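Long-range contact in UPF0147 protein Ta0600 (Thermoplasma acidophilum DSM 1728, PDB 2QSB), which is of unknown function and belongs to the uncharacterised UPF0147 family, folding as a compact four-helix bundle: residues Asn13-Leu18 / Tyr79-Lys84. Residues are numbered along the deposited sequence; the frame is centred on the assembly and turned at random. Where two conformers were deposited one is given.
Sequences NEVMYL and YTIISK
V15 and I81 mark the tight, buried side of this antiparallel helix pair, whose short axes come within 9.5 Å of each other. V15 works with both branches: CG1 rests 4.0 Å from I81 CG2, while CG2 presses on the root of K84, 3.5 Å from its CB. One turn along from V15, L18 sets its CB against I81 CG1 (3.7 Å), with I81 CD1 close by; the I81 chi1 of -64° sets CG1 anti to the carbonyl carbon and leaves CG2 for V15. Toward solvent the packing gives way to longer, polar-tipped chains. K84 runs extended across E14 and L18 and bends only at its last torsion (chi4 -68°), bringing NZ to 2.8 Å from E14 OE1. NZ approaches OE1 from above the carboxylate, 57° out of its plane, in a hydrogen bond that is also a salt bridge. The carbon next to that nitrogen still packs against a methyl: L18 CD1 lies 3.9 Å from K84 CE and equally far from T80 CG2. With an alanine at K84, the E14 carboxylate is likely to lose its charged partner, and L18 CD1 the methylene it rests on. Within the four-helix bundle, the contact joins the first and last helices, 6-23 and 72-88; I81 continues inward onto L61 of helix 50-65, and V15 reaches L43 of helix 30-43.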
loop_
_atom_site.group_PDB
_atom_site.type_symbol
_atom_site.label_atom_id
_atom_site.label_comp_id
_atom_site.label_asym_id
_atom_site.label_seq_id
_atom_site.Cartn_x
_atom_site.Cartn_y
_atom_site.Cartn_z
ATOM N N ASN A 13 3.413 -9.219 5.462
ATOM C CA ASN A 13 3.863 -8.543 6.667
ATOM C C ASN A 13 4.572 -7.235 6.357
ATOM O O ASN A 13 4.370 -6.221 7.030
ATOM C CB ASN A 13 4.842 -9.415 7.455
ATOM C CG ASN A 13 4.207 -10.635 8.042
ATOM O OD1 ASN A 13 2.982 -10.708 8.202
ATOM N ND2 ASN A 13 5.038 -11.618 8.385
ATOM N N GLU A 14 5.451 -7.260 5.352
ATOM C CA GLU A 14 6.179 -6.061 4.964
ATOM C C GLU A 14 5.233 -4.997 4.418
ATOM O O GLU A 14 5.375 -3.818 4.763
ATOM C CB GLU A 14 7.237 -6.448 3.903
ATOM C CG GLU A 14 8.366 -7.308 4.461
ATOM C CD GLU A 14 9.155 -8.088 3.421
ATOM O OE1 GLU A 14 8.880 -8.074 2.197
ATOM O OE2 GLU A 14 10.091 -8.770 3.867
ATOM N N VAL A 15 4.254 -5.400 3.606
ATOM C CA VAL A 15 3.285 -4.438 3.081
ATOM C C VAL A 15 2.524 -3.769 4.225
ATOM O O VAL A 15 2.327 -2.555 4.204
ATOM C CB VAL A 15 2.337 -5.127 2.069
ATOM C CG1 VAL A 15 1.116 -4.269 1.779
ATOM C CG2 VAL A 15 3.102 -5.466 0.787
HETATM N N MSE A 16 2.084 -4.553 5.215
HETATM C CA MSE A 16 1.331 -3.953 6.328
HETATM C C MSE A 16 2.176 -2.971 7.106
HETATM O O MSE A 16 1.706 -1.885 7.449
HETATM C CB MSE A 16 0.791 -5.062 7.224
HETATM C CG MSE A 16 -0.369 -5.857 6.619
HETATM SE SE MSE A 16 -2.006 -4.806 6.298
HETATM C CE MSE A 16 -2.338 -4.339 8.104
ATOM N N TYR A 17 3.428 -3.335 7.373
ATOM C CA TYR A 17 4.323 -2.449 8.105
ATOM C C TYR A 17 4.584 -1.170 7.297
ATOM O O TYR A 17 4.495 -0.054 7.828
ATOM C CB TYR A 17 5.654 -3.173 8.363
ATOM C CG TYR A 17 6.730 -2.239 8.834
ATOM C CD1 TYR A 17 6.697 -1.673 10.107
ATOM C CD2 TYR A 17 7.747 -1.867 7.973
ATOM C CE1 TYR A 17 7.690 -0.782 10.516
ATOM C CE2 TYR A 17 8.729 -0.993 8.375
ATOM C CZ TYR A 17 8.695 -0.460 9.634
ATOM O OH TYR A 17 9.678 0.437 10.009
ATOM N N LEU A 18 4.872 -1.320 6.000
ATOM C CA LEU A 18 5.181 -0.154 5.189
ATOM C C LEU A 18 3.960 0.749 5.015
ATOM O O LEU A 18 4.105 1.980 4.997
ATOM C CB LEU A 18 5.732 -0.579 3.823
ATOM C CG LEU A 18 7.113 -1.258 3.852
ATOM C CD1 LEU A 18 7.432 -1.814 2.473
ATOM C CD2 LEU A 18 8.218 -0.297 4.315
ATOM N N TYR A 79 5.856 2.936 -4.659
ATOM C CA TYR A 79 6.314 1.897 -5.570
ATOM C C TYR A 79 6.853 0.669 -4.851
ATOM O O TYR A 79 6.683 -0.449 -5.328
ATOM C CB TYR A 79 7.356 2.431 -6.540
ATOM C CG TYR A 79 6.815 3.360 -7.584
ATOM C CD1 TYR A 79 5.672 3.040 -8.318
ATOM C CD2 TYR A 79 7.488 4.542 -7.872
ATOM C CE1 TYR A 79 5.170 3.918 -9.295
ATOM C CE2 TYR A 79 7.020 5.406 -8.858
ATOM C CZ TYR A 79 5.869 5.084 -9.555
ATOM O OH TYR A 79 5.393 5.952 -10.524
ATOM N N THR A 80 7.499 0.860 -3.699
ATOM C CA THR A 80 7.987 -0.281 -2.920
ATOM C C THR A 80 6.818 -1.175 -2.487
ATOM O O THR A 80 6.865 -2.412 -2.639
ATOM C CB THR A 80 8.751 0.243 -1.692
ATOM O OG1 THR A 80 9.851 1.023 -2.157
ATOM C CG2 THR A 80 9.258 -0.877 -0.795
ATOM N N ILE A 81 5.744 -0.551 -1.971
ATOM C CA ILE A 81 4.577 -1.314 -1.538
ATOM C C ILE A 81 3.889 -1.978 -2.737
ATOM O O ILE A 81 3.541 -3.177 -2.673
ATOM C CB ILE A 81 3.620 -0.406 -0.761
ATOM C CG1 ILE A 81 4.270 0.087 0.526
ATOM C CG2 ILE A 81 2.337 -1.155 -0.449
ATOM C CD1 ILE A 81 3.606 1.330 1.117
ATOM N N ILE A 82 3.697 -1.214 -3.814
ATOM C CA ILE A 82 3.102 -1.762 -5.029
ATOM C C ILE A 82 3.894 -2.991 -5.488
ATOM O O ILE A 82 3.296 -4.008 -5.858
ATOM C CB ILE A 82 3.082 -0.707 -6.127
ATOM C CG1 ILE A 82 2.011 0.350 -5.825
ATOM C CG2 ILE A 82 2.900 -1.329 -7.525
ATOM C CD1 ILE A 82 2.107 1.620 -6.669
ATOM N N SER A 83 5.223 -2.904 -5.443
ATOM C CA SER A 83 6.083 -3.969 -5.939
ATOM C C SER A 83 5.960 -5.269 -5.145
ATOM O O SER A 83 6.062 -6.369 -5.702
ATOM C CB SER A 83 7.522 -3.486 -5.950
ATOM O OG SER A 83 7.665 -2.420 -6.875
ATOM N N LYS A 84 5.725 -5.145 -3.845
ATOM C CA LYS A 84 5.514 -6.304 -2.992
ATOM C C LYS A 84 4.121 -6.880 -3.201
ATOM O O LYS A 84 3.951 -8.105 -3.235
ATOM C CB LYS A 84 5.754 -5.921 -1.526
ATOM C CG LYS A 84 7.221 -5.605 -1.244
ATOM C CD LYS A 84 7.438 -5.258 0.208
ATOM C CE LYS A 84 8.862 -4.911 0.558
ATOM N NZ LYS A 84 9.788 -6.086 0.467
#